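Local structure of DNA ligase (Aquifex aeolicus, 3QWU) at residues L30-D35 with R41-F46; P74-E79 with E172-I177; E334-K339 with R345-K350. The protein is a putative ATP-dependent DNA ligase that binds adenosine and calcium and probably joins nucleic acid strands through an adenylated enzyme intermediate. All coordinates share one frame; numbering follows the deposited sequence.

Contact 1. Residues L30-D35 with R41-F46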
loop_
_atom_site.group_PDB
_atom_site.type_symbol
_atom_site.label_atom_id
_atom_site.label_comp_id
_atom_site.label_asym_id
_atom_site.label_seq_id
_atom_site.Cartn_x
_atom_site.Cartn_y
_atom_site.Cartn_z
ATOM N N LEU A 30 -6.458 -24.948 23.192
ATOM C CA LEU A 30 -5.361 -24.576 22.294
ATOM C C LEU A 30 -5.960 -23.891 21.079
ATOM O O LEU A 30 -7.001 -24.328 20.576
ATOM C CB LEU A 30 -4.571 -25.809 21.890
ATOM C CG LEU A 30 -3.828 -26.503 23.055
ATOM C CD1 LEU A 30 -4.769 -27.389 23.958
ATOM C CD2 LEU A 30 -2.689 -27.317 22.526
ATOM N N ARG A 31 -5.325 -22.807 20.630
ATOM C CA ARG A 31 -5.859 -21.961 19.559
ATOM C C ARG A 31 -4.851 -21.751 18.452
ATOM O O ARG A 31 -3.733 -21.309 18.703
ATOM C CB ARG A 31 -6.224 -20.595 20.125
ATOM C CG ARG A 31 -6.800 -19.627 19.106
ATOM C CD ARG A 31 -7.166 -18.319 19.751
ATOM N NE ARG A 31 -5.997 -17.488 20.050
ATOM C CZ ARG A 31 -5.389 -16.656 19.193
ATOM N NH1 ARG A 31 -5.789 -16.532 17.946
ATOM N NH2 ARG A 31 -4.364 -15.941 19.598
ATOM N N PHE A 32 -5.251 -22.052 17.224
ATOM C CA PHE A 32 -4.392 -21.819 16.055
ATOM C C PHE A 32 -4.390 -20.346 15.674
ATOM O O PHE A 32 -5.381 -19.819 15.155
ATOM C CB PHE A 32 -4.816 -22.696 14.866
ATOM C CG PHE A 32 -4.170 -24.047 14.883
ATOM C CD1 PHE A 32 -4.755 -25.101 15.549
ATOM C CD2 PHE A 32 -2.939 -24.242 14.280
ATOM C CE1 PHE A 32 -4.126 -26.356 15.570
ATOM C CE2 PHE A 32 -2.280 -25.485 14.313
ATOM C CZ PHE A 32 -2.869 -26.543 14.946
ATOM N N ASN A 33 -3.275 -19.680 15.941
ATOM C CA ASN A 33 -3.176 -18.243 15.733
ATOM C C ASN A 33 -2.964 -17.905 14.264
ATOM O O ASN A 33 -3.384 -16.857 13.802
ATOM C CB ASN A 33 -2.030 -17.673 16.566
ATOM C CG ASN A 33 -1.930 -16.174 16.451
ATOM O OD1 ASN A 33 -2.731 -15.452 17.032
ATOM N ND2 ASN A 33 -0.941 -15.693 15.687
ATOM N N ASP A 34 -2.291 -18.805 13.551
ATOM C CA ASP A 34 -2.106 -18.707 12.103
ATOM C C ASP A 34 -2.381 -20.043 11.460
ATOM O O ASP A 34 -2.457 -21.068 12.150
ATOM C CB ASP A 34 -0.646 -18.346 11.768
ATOM C CG ASP A 34 -0.390 -16.848 11.762
ATOM O OD1 ASP A 34 -1.302 -16.054 11.397
ATOM O OD2 ASP A 34 0.750 -16.470 12.130
ATOM N N ASP A 35 -2.481 -20.026 10.133
ATOM C CA ASP A 35 -2.435 -21.243 9.339
ATOM C C ASP A 35 -1.151 -21.969 9.657
ATOM O O ASP A 35 -0.107 -21.357 9.880
ATOM C CB ASP A 35 -2.468 -20.938 7.848
ATOM C CG ASP A 35 -3.771 -20.322 7.396
ATOM O OD1 ASP A 35 -4.812 -20.552 8.036
ATOM O OD2 ASP A 35 -3.758 -19.581 6.394
ATOM N N ARG A 41 -6.160 -21.359 10.528
ATOM C CA ARG A 41 -6.267 -20.379 11.628
ATOM C C ARG A 41 -7.666 -20.341 12.243
ATOM O O ARG A 41 -8.645 -20.371 11.546
ATOM C CB ARG A 41 -5.908 -18.981 11.081
ATOM C CG ARG A 41 -6.336 -17.810 11.936
ATOM C CD ARG A 41 -5.726 -16.473 11.489
ATOM N NE ARG A 41 -6.127 -15.413 12.424
ATOM C CZ ARG A 41 -7.219 -14.649 12.310
ATOM N NH1 ARG A 41 -8.056 -14.783 11.268
ATOM N NH2 ARG A 41 -7.481 -13.730 13.246
ATOM N N GLY A 42 -7.750 -20.245 13.556
ATOM C CA GLY A 42 -9.032 -20.208 14.228
ATOM C C GLY A 42 -9.412 -21.558 14.790
ATOM O O GLY A 42 -10.351 -21.669 15.579
ATOM N N THR A 43 -8.682 -22.584 14.382
ATOM C CA THR A 43 -8.908 -23.926 14.875
ATOM C C THR A 43 -8.643 -23.926 16.364
ATOM O O THR A 43 -7.655 -23.346 16.819
ATOM C CB THR A 43 -8.021 -24.928 14.111
ATOM O OG1 THR A 43 -8.439 -24.918 12.736
ATOM C CG2 THR A 43 -8.092 -26.347 14.695
ATOM N N ALA A 44 -9.572 -24.522 17.104
ATOM C CA ALA A 44 -9.598 -24.492 18.562
ATOM C C ALA A 44 -9.680 -25.919 18.988
ATOM O O ALA A 44 -10.608 -26.604 18.585
ATOM C CB ALA A 44 -10.815 -23.783 19.049
ATOM N N ILE A 45 -8.711 -26.358 19.786
ATOM C CA ILE A 45 -8.663 -27.729 20.287
ATOM C C ILE A 45 -9.108 -27.718 21.744
ATOM O O ILE A 45 -8.406 -27.170 22.598
ATOM C CB ILE A 45 -7.231 -28.350 20.219
ATOM C CG1 ILE A 45 -6.692 -28.276 18.782
ATOM C CG2 ILE A 45 -7.241 -29.816 20.744
ATOM C CD1 ILE A 45 -5.195 -28.520 18.639
ATOM N N PHE A 46 -10.259 -28.337 22.015
ATOM C CA PHE A 46 -10.744 -28.516 23.357
ATOM C C PHE A 46 -10.514 -29.945 23.764
ATOM O O PHE A 46 -10.294 -30.802 22.925
ATOM C CB PHE A 46 -12.226 -28.184 23.409
ATOM C CG PHE A 46 -12.531 -26.731 23.137
ATOM C CD1 PHE A 46 -12.555 -25.806 24.181
ATOM C CD2 PHE A 46 -12.789 -26.293 21.845
ATOM C CE1 PHE A 46 -12.858 -24.460 23.957
ATOM C CE2 PHE A 46 -13.098 -24.944 21.601
ATOM C CZ PHE A 46 -13.122 -24.021 22.673
#
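A beta hairpin joins strand 27-32 to strand 44-45, and Leu30 pairs with Ile45 in its antiparallel ladder. The two residues form a hydrogen-bonded pair, with Leu30 N giving to Ile45 O and Ile45 N to Leu30 O at 2.8 Å. Arg31 and Ala44 follow as a non-hydrogen-bonded pair. Phe32 N bonds to Thr43 O at 2.8 Å. Gly42 N closes on Phe32 O at 2.9 Å. The backbone angles of Gly42 would jam a side chain against the preceding carbonyl, so the conformation calls for glycine.

Leu30 and Ile45 put their side chains on one face of the sheet, where their CB atoms lie 4.0 Å apart. Helix 7-15 covers this pair through Val10. The Phe32 ring extends alongside Thr43, and Phe32 CD1 comes 3.6 Å from Thr43 CB. Farther out, Phe32 CE1 touches Ile45 CD1. Thr43 OG1 turns to Pro40 O and Gly53 N, while Arg31 pairs with Glu22.

Beyond the ladder, Arg41 has CG anti to its backbone N (chi1 163°) and an extended chain. This carries Arg41 CD past Asn33 O at 3.3 Å, with that oxygen at the edge of the guanidinium. The Arg41 side chain lies about 9 Å from the bound adenosine, near the pocket but not touching the ligand. Asp35 reaches back to the main chain: Arg41 N meets Asp35 OD1 at 2.9 Å, nearly straight at 175°.

Contact 2. Residues P74-E79 with E172-I177; sequences PFWVEE and EKMELI. With ADN (adenosine), chain C.
Strand 75-80 and helix 170-180 stand well apart, their nearest CA atoms being those of Trp76 and Met174 at 11.4 Å, so long side chains bridge the gap. Two pairs do this, each reaching out from opposite directions.

Met174 SD sits over one face of the Trp76 indole, 4.2 Å from the centroid of the six-membered ring and 13° off its normal. This is a Met-aromatic contact. The sulfur is offset to the CZ3 and CH2 side, and CE lies near the same two atoms.

The Glu78 chain is extended beyond CG and meets Lys173 of the helix. With CG anti to the backbone N (chi1 162°) and a bend at chi3, Lys173 brings NZ to the carboxylate. Lys173 NZ forms a salt bridge with Glu78 OE2 at 3.2 Å, weak as a hydrogen bond. The ammonium also meets Asp158 and the carbonyl of Phe157, and Glu78 OE1 pairs with Lys219.

Adenosine meets the strand through Glu78 and Glu79. Adenosine N6 gives a 2.8 Å bond to Glu79 O and a weak one, 3.5 Å, to Glu78 OE1, consistent with adenine recognition. Lys173 acts as a second-shell residue that probably steadies the Glu78 carboxylate.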
loop_
_atom_site.group_PDB
_atom_site.type_symbol
_atom_site.label_atom_id
_atom_site.label_comp_id
_atom_site.label_asym_id
_atom_site.label_seq_id
_atom_site.Cartn_x
_atom_site.Cartn_y
_atom_site.Cartn_z
ATOM N N PRO A 74 -23.722 -26.906 -10.804
ATOM C CA PRO A 74 -24.519 -25.791 -10.356
ATOM C C PRO A 74 -24.087 -25.295 -8.997
ATOM O O PRO A 74 -23.416 -26.024 -8.227
ATOM C CB PRO A 74 -25.914 -26.391 -10.219
ATOM C CG PRO A 74 -25.924 -27.581 -11.105
ATOM C CD PRO A 74 -24.539 -28.111 -11.064
ATOM N N PHE A 75 -24.473 -24.062 -8.688
ATOM C CA PHE A 75 -24.054 -23.471 -7.459
ATOM C C PHE A 75 -25.118 -22.575 -6.875
ATOM O O PHE A 75 -25.853 -21.863 -7.579
ATOM C CB PHE A 75 -22.716 -22.706 -7.626
ATOM C CG PHE A 75 -22.722 -21.770 -8.758
ATOM C CD1 PHE A 75 -23.143 -20.465 -8.583
ATOM C CD2 PHE A 75 -22.366 -22.202 -10.030
ATOM C CE1 PHE A 75 -23.180 -19.595 -9.646
ATOM C CE2 PHE A 75 -22.434 -21.359 -11.086
ATOM C CZ PHE A 75 -22.830 -20.024 -10.900
ATOM N N TRP A 76 -25.167 -22.608 -5.559
ATOM C CA TRP A 76 -26.044 -21.745 -4.806
ATOM C C TRP A 76 -25.378 -20.363 -4.586
ATOM O O TRP A 76 -24.185 -20.269 -4.302
ATOM C CB TRP A 76 -26.367 -22.406 -3.460
ATOM C CG TRP A 76 -27.280 -23.605 -3.558
ATOM C CD1 TRP A 76 -26.916 -24.908 -3.610
ATOM C CD2 TRP A 76 -28.704 -23.585 -3.601
ATOM N NE1 TRP A 76 -28.015 -25.712 -3.660
ATOM C CE2 TRP A 76 -29.134 -24.929 -3.662
ATOM C CE3 TRP A 76 -29.664 -22.564 -3.580
ATOM C CZ2 TRP A 76 -30.474 -25.281 -3.714
ATOM C CZ3 TRP A 76 -31.010 -22.921 -3.617
ATOM C CH2 TRP A 76 -31.397 -24.268 -3.702
ATOM N N VAL A 77 -26.179 -19.323 -4.690
ATOM C CA VAL A 77 -25.722 -17.954 -4.501
ATOM C C VAL A 77 -26.348 -17.444 -3.257
ATOM O O VAL A 77 -27.548 -17.487 -3.115
ATOM C CB VAL A 77 -26.084 -17.133 -5.694
ATOM C CG1 VAL A 77 -25.766 -15.671 -5.484
ATOM C CG2 VAL A 77 -25.291 -17.689 -6.918
ATOM N N GLU A 78 -25.510 -17.059 -2.312
ATOM C CA GLU A 78 -25.921 -16.535 -1.001
ATOM C C GLU A 78 -25.406 -15.102 -0.787
ATOM O O GLU A 78 -24.380 -14.753 -1.314
ATOM C CB GLU A 78 -25.350 -17.400 0.125
ATOM C CG GLU A 78 -25.970 -18.729 0.172
ATOM C CD GLU A 78 -25.513 -19.545 1.365
ATOM O OE1 GLU A 78 -24.444 -19.264 1.957
ATOM O OE2 GLU A 78 -26.263 -20.461 1.713
ATOM N N GLU A 79 -26.112 -14.304 0.015
ATOM C CA GLU A 79 -25.660 -12.963 0.332
ATOM C C GLU A 79 -24.471 -13.043 1.285
ATOM O O GLU A 79 -24.478 -13.819 2.232
ATOM C CB GLU A 79 -26.739 -12.102 0.983
ATOM C CG GLU A 79 -26.172 -10.692 1.360
ATOM C CD GLU A 79 -27.151 -9.787 2.129
ATOM O OE1 GLU A 79 -28.254 -10.252 2.441
ATOM O OE2 GLU A 79 -26.815 -8.615 2.416
ATOM N N GLU A 172 -29.023 -30.075 3.455
ATOM C CA GLU A 172 -28.963 -30.340 4.888
ATOM C C GLU A 172 -29.035 -29.052 5.654
ATOM O O GLU A 172 -29.675 -28.981 6.690
ATOM C CB GLU A 172 -27.640 -30.968 5.297
ATOM C CG GLU A 172 -27.474 -32.484 5.070
ATOM C CD GLU A 172 -26.067 -32.975 5.517
ATOM O OE1 GLU A 172 -26.017 -33.477 6.681
ATOM O OE2 GLU A 172 -25.047 -32.817 4.752
ATOM N N LYS A 173 -28.324 -28.041 5.162
ATOM C CA LYS A 173 -28.292 -26.738 5.820
ATOM C C LYS A 173 -29.690 -26.120 5.747
ATOM O O LYS A 173 -30.248 -25.757 6.761
ATOM C CB LYS A 173 -27.220 -25.854 5.160
ATOM C CG LYS A 173 -27.296 -24.378 5.404
ATOM C CD LYS A 173 -25.980 -23.656 5.009
ATOM C CE LYS A 173 -25.944 -23.131 3.521
ATOM N NZ LYS A 173 -24.536 -22.852 2.928
ATOM N N MET A 174 -30.262 -26.038 4.554
ATOM C CA MET A 174 -31.573 -25.424 4.405
ATOM C C MET A 174 -32.642 -26.160 5.243
ATOM O O MET A 174 -33.506 -25.520 5.792
ATOM C CB MET A 174 -31.942 -25.219 2.923
ATOM C CG MET A 174 -31.027 -24.156 2.272
ATOM S SD MET A 174 -31.044 -23.816 0.455
ATOM C CE MET A 174 -32.782 -23.353 0.155
ATOM N N GLU A 175 -32.506 -27.471 5.452
ATOM C CA GLU A 175 -33.453 -28.216 6.301
ATOM C C GLU A 175 -33.321 -27.874 7.787
ATOM O O GLU A 175 -34.344 -27.679 8.461
ATOM C CB GLU A 175 -33.321 -29.727 6.092
ATOM C CG GLU A 175 -34.235 -30.253 4.968
ATOM C CD GLU A 175 -33.630 -31.413 4.155
ATOM O OE1 GLU A 175 -32.877 -32.236 4.736
ATOM O OE2 GLU A 175 -33.924 -31.505 2.928
ATOM N N LEU A 176 -32.097 -27.791 8.308
ATOM C CA LEU A 176 -31.932 -27.410 9.705
ATOM C C LEU A 176 -32.457 -26.009 10.002
ATOM O O LEU A 176 -33.034 -25.777 11.055
ATOM C CB LEU A 176 -30.502 -27.528 10.159
ATOM C CG LEU A 176 -30.021 -28.968 10.247
ATOM C CD1 LEU A 176 -28.486 -28.988 10.201
ATOM C CD2 LEU A 176 -30.586 -29.784 11.514
ATOM N N ILE A 177 -32.238 -25.074 9.087
ATOM C CA ILE A 177 -32.654 -23.688 9.269
ATOM C C ILE A 177 -34.167 -23.590 9.232
ATOM O O ILE A 177 -34.768 -22.853 10.018
ATOM C CB ILE A 177 -32.095 -22.809 8.167
ATOM C CG1 ILE A 177 -30.568 -22.719 8.278
ATOM C CG2 ILE A 177 -32.702 -21.416 8.203
ATOM C CD1 ILE A 177 -29.882 -22.073 7.017
HETATM O "O5'" ADN C . -14.206 -15.079 4.078
HETATM C "C5'" ADN C . -15.540 -14.653 3.793
HETATM C "C4'" ADN C . -16.210 -14.184 5.079
HETATM O "O4'" ADN C . -17.501 -13.556 4.812
HETATM C "C3'" ADN C . -16.497 -15.361 6.001
HETATM O "O3'" ADN C . -15.447 -15.686 6.908
HETATM C "C2'" ADN C . -17.783 -14.961 6.717
HETATM O "O2'" ADN C . -17.508 -14.481 8.022
HETATM C "C1'" ADN C . -18.423 -13.856 5.880
HETATM N N9 ADN C . -19.711 -14.232 5.276
HETATM C C8 ADN C . -20.771 -13.394 5.191
HETATM N N7 ADN C . -21.835 -13.975 4.586
HETATM C C5 ADN C . -21.411 -15.220 4.247
HETATM C C6 ADN C . -22.024 -16.348 3.540
HETATM N N6 ADN C . -23.311 -16.202 3.115
HETATM N N1 ADN C . -21.300 -17.501 3.400
HETATM C C2 ADN C . -20.012 -17.580 3.844
HETATM N N3 ADN C . -19.374 -16.553 4.476
HETATM C C4 ADN C . -20.024 -15.391 4.707
#

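Contact 3. Residues E334-K339 with R345-K350; sequences ERRLEK and RLEFDK
Arg335 and Arg336 both face Glu347 in an antiparallel hairpin, and Glu347 O accepts from both backbone nitrogens. Glu347 O lies 3.0 Å from Arg335 N and 3.3 Å from Arg336 N, both on the same face of the carbonyl plane. Glu347 N returns a bond to Arg336 O. Farther along, Glu338 and Arg345 satisfy each other's N and O.

The side-chain charges are also matched. Arg336 NH1 gives to Glu347 OE2 at 2.6 Å, in the guanidinium plane but from above the carboxylate plane; the two planes are 84° apart. The same guanidinium grips Glu338 OE1 side-on, with NE and NH2 both on that one oxygen. An alanine in place of Arg336 would probably leave Glu338 and Glu347 without this shared cation and uncover Arg345 CG.

Arg335 bends at chi3 (70°) and sends NH1 to the syn lone pair of Asp349 OD2 at 2.6 Å. Asp349 OD1 is taken by Thr305. Arg345 turns its guanidinium away to Glu340 and Glu137.

On the face carrying Leu337, Leu346 and Phe348, Leu337 CD1 meets Leu346 CD1 at 4.1 Å, beside helix 313-325. Two residues opposite one mark a classic beta bulge, here in a hairpin of the C-terminal region's three-stranded sheet.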
loop_
_atom_site.group_PDB
_atom_site.type_symbol
_atom_site.label_atom_id
_atom_site.label_comp_id
_atom_site.label_asym_id
_atom_site.label_seq_id
_atom_site.Cartn_x
_atom_site.Cartn_y
_atom_site.Cartn_z
ATOM N N GLU A 334 -11.805 2.859 27.395
ATOM C CA GLU A 334 -13.206 2.851 27.776
ATOM C C GLU A 334 -13.714 4.266 27.906
ATOM O O GLU A 334 -13.043 5.077 28.495
ATOM C CB GLU A 334 -13.356 2.134 29.144
ATOM C CG GLU A 334 -14.797 2.087 29.693
ATOM C CD GLU A 334 -14.904 1.478 31.095
ATOM O OE1 GLU A 334 -14.379 0.363 31.309
ATOM O OE2 GLU A 334 -15.543 2.104 31.976
ATOM N N ARG A 335 -14.902 4.564 27.395
ATOM C CA ARG A 335 -15.567 5.843 27.718
ATOM C C ARG A 335 -16.672 5.636 28.740
ATOM O O ARG A 335 -16.656 6.259 29.787
ATOM C CB ARG A 335 -16.169 6.512 26.492
ATOM C CG ARG A 335 -15.259 6.604 25.294
ATOM C CD ARG A 335 -16.066 6.933 24.025
ATOM N NE ARG A 335 -16.596 8.291 24.007
ATOM C CZ ARG A 335 -15.941 9.370 23.569
ATOM N NH1 ARG A 335 -14.689 9.301 23.093
ATOM N NH2 ARG A 335 -16.555 10.547 23.622
ATOM N N ARG A 336 -17.612 4.745 28.443
ATOM C CA ARG A 336 -18.813 4.525 29.279
ATOM C C ARG A 336 -19.093 3.027 29.528
ATOM O O ARG A 336 -19.062 2.221 28.586
ATOM C CB ARG A 336 -20.058 5.126 28.596
ATOM C CG ARG A 336 -20.437 6.530 28.996
ATOM C CD ARG A 336 -21.749 6.998 28.315
ATOM N NE ARG A 336 -22.914 6.240 28.790
ATOM C CZ ARG A 336 -23.753 5.520 28.026
ATOM N NH1 ARG A 336 -23.611 5.441 26.698
ATOM N NH2 ARG A 336 -24.776 4.887 28.609
ATOM N N LEU A 337 -19.349 2.672 30.789
ATOM C CA LEU A 337 -19.890 1.370 31.164
ATOM C C LEU A 337 -20.979 1.591 32.209
ATOM O O LEU A 337 -20.710 1.806 33.382
ATOM C CB LEU A 337 -18.797 0.433 31.679
ATOM C CG LEU A 337 -19.169 -1.053 31.887
ATOM C CD1 LEU A 337 -19.898 -1.740 30.678
ATOM C CD2 LEU A 337 -17.922 -1.839 32.257
ATOM N N GLU A 338 -22.219 1.516 31.749
ATOM C CA GLU A 338 -23.386 1.952 32.506
ATOM C C GLU A 338 -24.575 0.986 32.336
ATOM O O GLU A 338 -24.896 0.583 31.213
ATOM C CB GLU A 338 -23.843 3.289 31.932
ATOM C CG GLU A 338 -23.474 4.548 32.653
ATOM C CD GLU A 338 -24.384 5.687 32.176
ATOM O OE1 GLU A 338 -24.549 5.860 30.934
ATOM O OE2 GLU A 338 -24.969 6.374 33.038
ATOM N N LYS A 339 -25.268 0.657 33.416
ATOM C CA LYS A 339 -26.562 0.015 33.272
ATOM C C LYS A 339 -27.461 0.823 32.337
ATOM O O LYS A 339 -27.431 2.043 32.328
ATOM C CB LYS A 339 -27.263 -0.135 34.612
ATOM C CG LYS A 339 -28.313 -1.222 34.599
ATOM C CD LYS A 339 -27.668 -2.584 34.757
ATOM C CE LYS A 339 -28.705 -3.690 34.715
ATOM N NZ LYS A 339 -29.192 -3.822 33.332
ATOM N N ARG A 345 -24.437 -0.995 28.978
ATOM C CA ARG A 345 -23.987 -0.350 27.739
ATOM C C ARG A 345 -22.475 -0.065 27.763
ATOM O O ARG A 345 -21.966 0.517 28.730
ATOM C CB ARG A 345 -24.753 0.944 27.497
ATOM C CG ARG A 345 -24.138 1.846 26.482
ATOM C CD ARG A 345 -24.175 1.241 25.131
ATOM N NE ARG A 345 -25.539 1.114 24.663
ATOM C CZ ARG A 345 -25.891 0.645 23.481
ATOM N NH1 ARG A 345 -24.978 0.208 22.620
ATOM N NH2 ARG A 345 -27.172 0.589 23.165
ATOM N N LEU A 346 -21.755 -0.514 26.737
ATOM C CA LEU A 346 -20.325 -0.204 26.618
ATOM C C LEU A 346 -20.060 0.706 25.426
ATOM O O LEU A 346 -20.563 0.469 24.319
ATOM C CB LEU A 346 -19.484 -1.450 26.466
ATOM C CG LEU A 346 -17.974 -1.225 26.340
ATOM C CD1 LEU A 346 -17.367 -0.650 27.629
ATOM C CD2 LEU A 346 -17.347 -2.544 25.990
ATOM N N GLU A 347 -19.270 1.746 25.663
ATOM C CA GLU A 347 -18.767 2.596 24.586
ATOM C C GLU A 347 -17.283 2.660 24.751
ATOM O O GLU A 347 -16.810 2.867 25.852
ATOM C CB GLU A 347 -19.304 4.037 24.679
ATOM C CG GLU A 347 -20.792 4.223 24.461
ATOM C CD GLU A 347 -21.181 5.694 24.332
ATOM O OE1 GLU A 347 -20.315 6.551 24.044
ATOM O OE2 GLU A 347 -22.384 5.988 24.511
ATOM N N PHE A 348 -16.533 2.524 23.668
ATOM C CA PHE A 348 -15.087 2.604 23.794
ATOM C C PHE A 348 -14.422 3.089 22.522
ATOM O O PHE A 348 -15.001 3.031 21.433
ATOM C CB PHE A 348 -14.497 1.257 24.265
ATOM C CG PHE A 348 -14.544 0.175 23.235
ATOM C CD1 PHE A 348 -15.640 -0.671 23.142
ATOM C CD2 PHE A 348 -13.461 -0.035 22.364
ATOM C CE1 PHE A 348 -15.681 -1.697 22.172
ATOM C CE2 PHE A 348 -13.496 -1.054 21.404
ATOM C CZ PHE A 348 -14.602 -1.869 21.288
ATOM N N ASP A 349 -13.189 3.562 22.697
ATOM C CA ASP A 349 -12.412 4.097 21.625
ATOM C C ASP A 349 -11.260 3.161 21.223
ATOM O O ASP A 349 -10.594 2.585 22.092
ATOM C CB ASP A 349 -11.880 5.460 22.062
ATOM C CG ASP A 349 -12.992 6.530 22.170
ATOM O OD1 ASP A 349 -14.123 6.336 21.624
ATOM O OD2 ASP A 349 -12.714 7.605 22.767
ATOM N N LYS A 350 -11.068 2.967 19.916
ATOM C CA LYS A 350 -9.793 2.484 19.396
ATOM C C LYS A 350 -9.054 3.754 18.914
ATOM O O LYS A 350 -9.505 4.431 17.983
ATOM C CB LYS A 350 -9.960 1.443 18.254
ATOM C CG LYS A 350 -10.548 0.068 18.691
ATOM C CD LYS A 350 -10.976 -0.875 17.508
ATOM C CE LYS A 350 -12.157 -1.816 17.966
ATOM N NZ LYS A 350 -12.345 -3.070 17.184
#

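The three contacts follow one another along the chain, each closing before the next opens. They share no sheet and do not touch. Contact 1 belongs to the four-stranded antiparallel sheet near the N-terminus. Contact 2 ties the five-stranded mixed sheet to helix 170-180 in the RNA ligase-like region and holds part of the adenosine pocket. Contact 3 lies in the C-terminal region, away from the adenosine and calcium sites. The centres of contacts 1 and 2 are about 27 Å apart, and those of 1 and 3 about 30 Å. The centres of contacts 2 and 3 are about 38 Å apart, on opposite sides of the chain's centre. The adenosine pocket and the C-terminal sheet thus occupy separate parts of the protein.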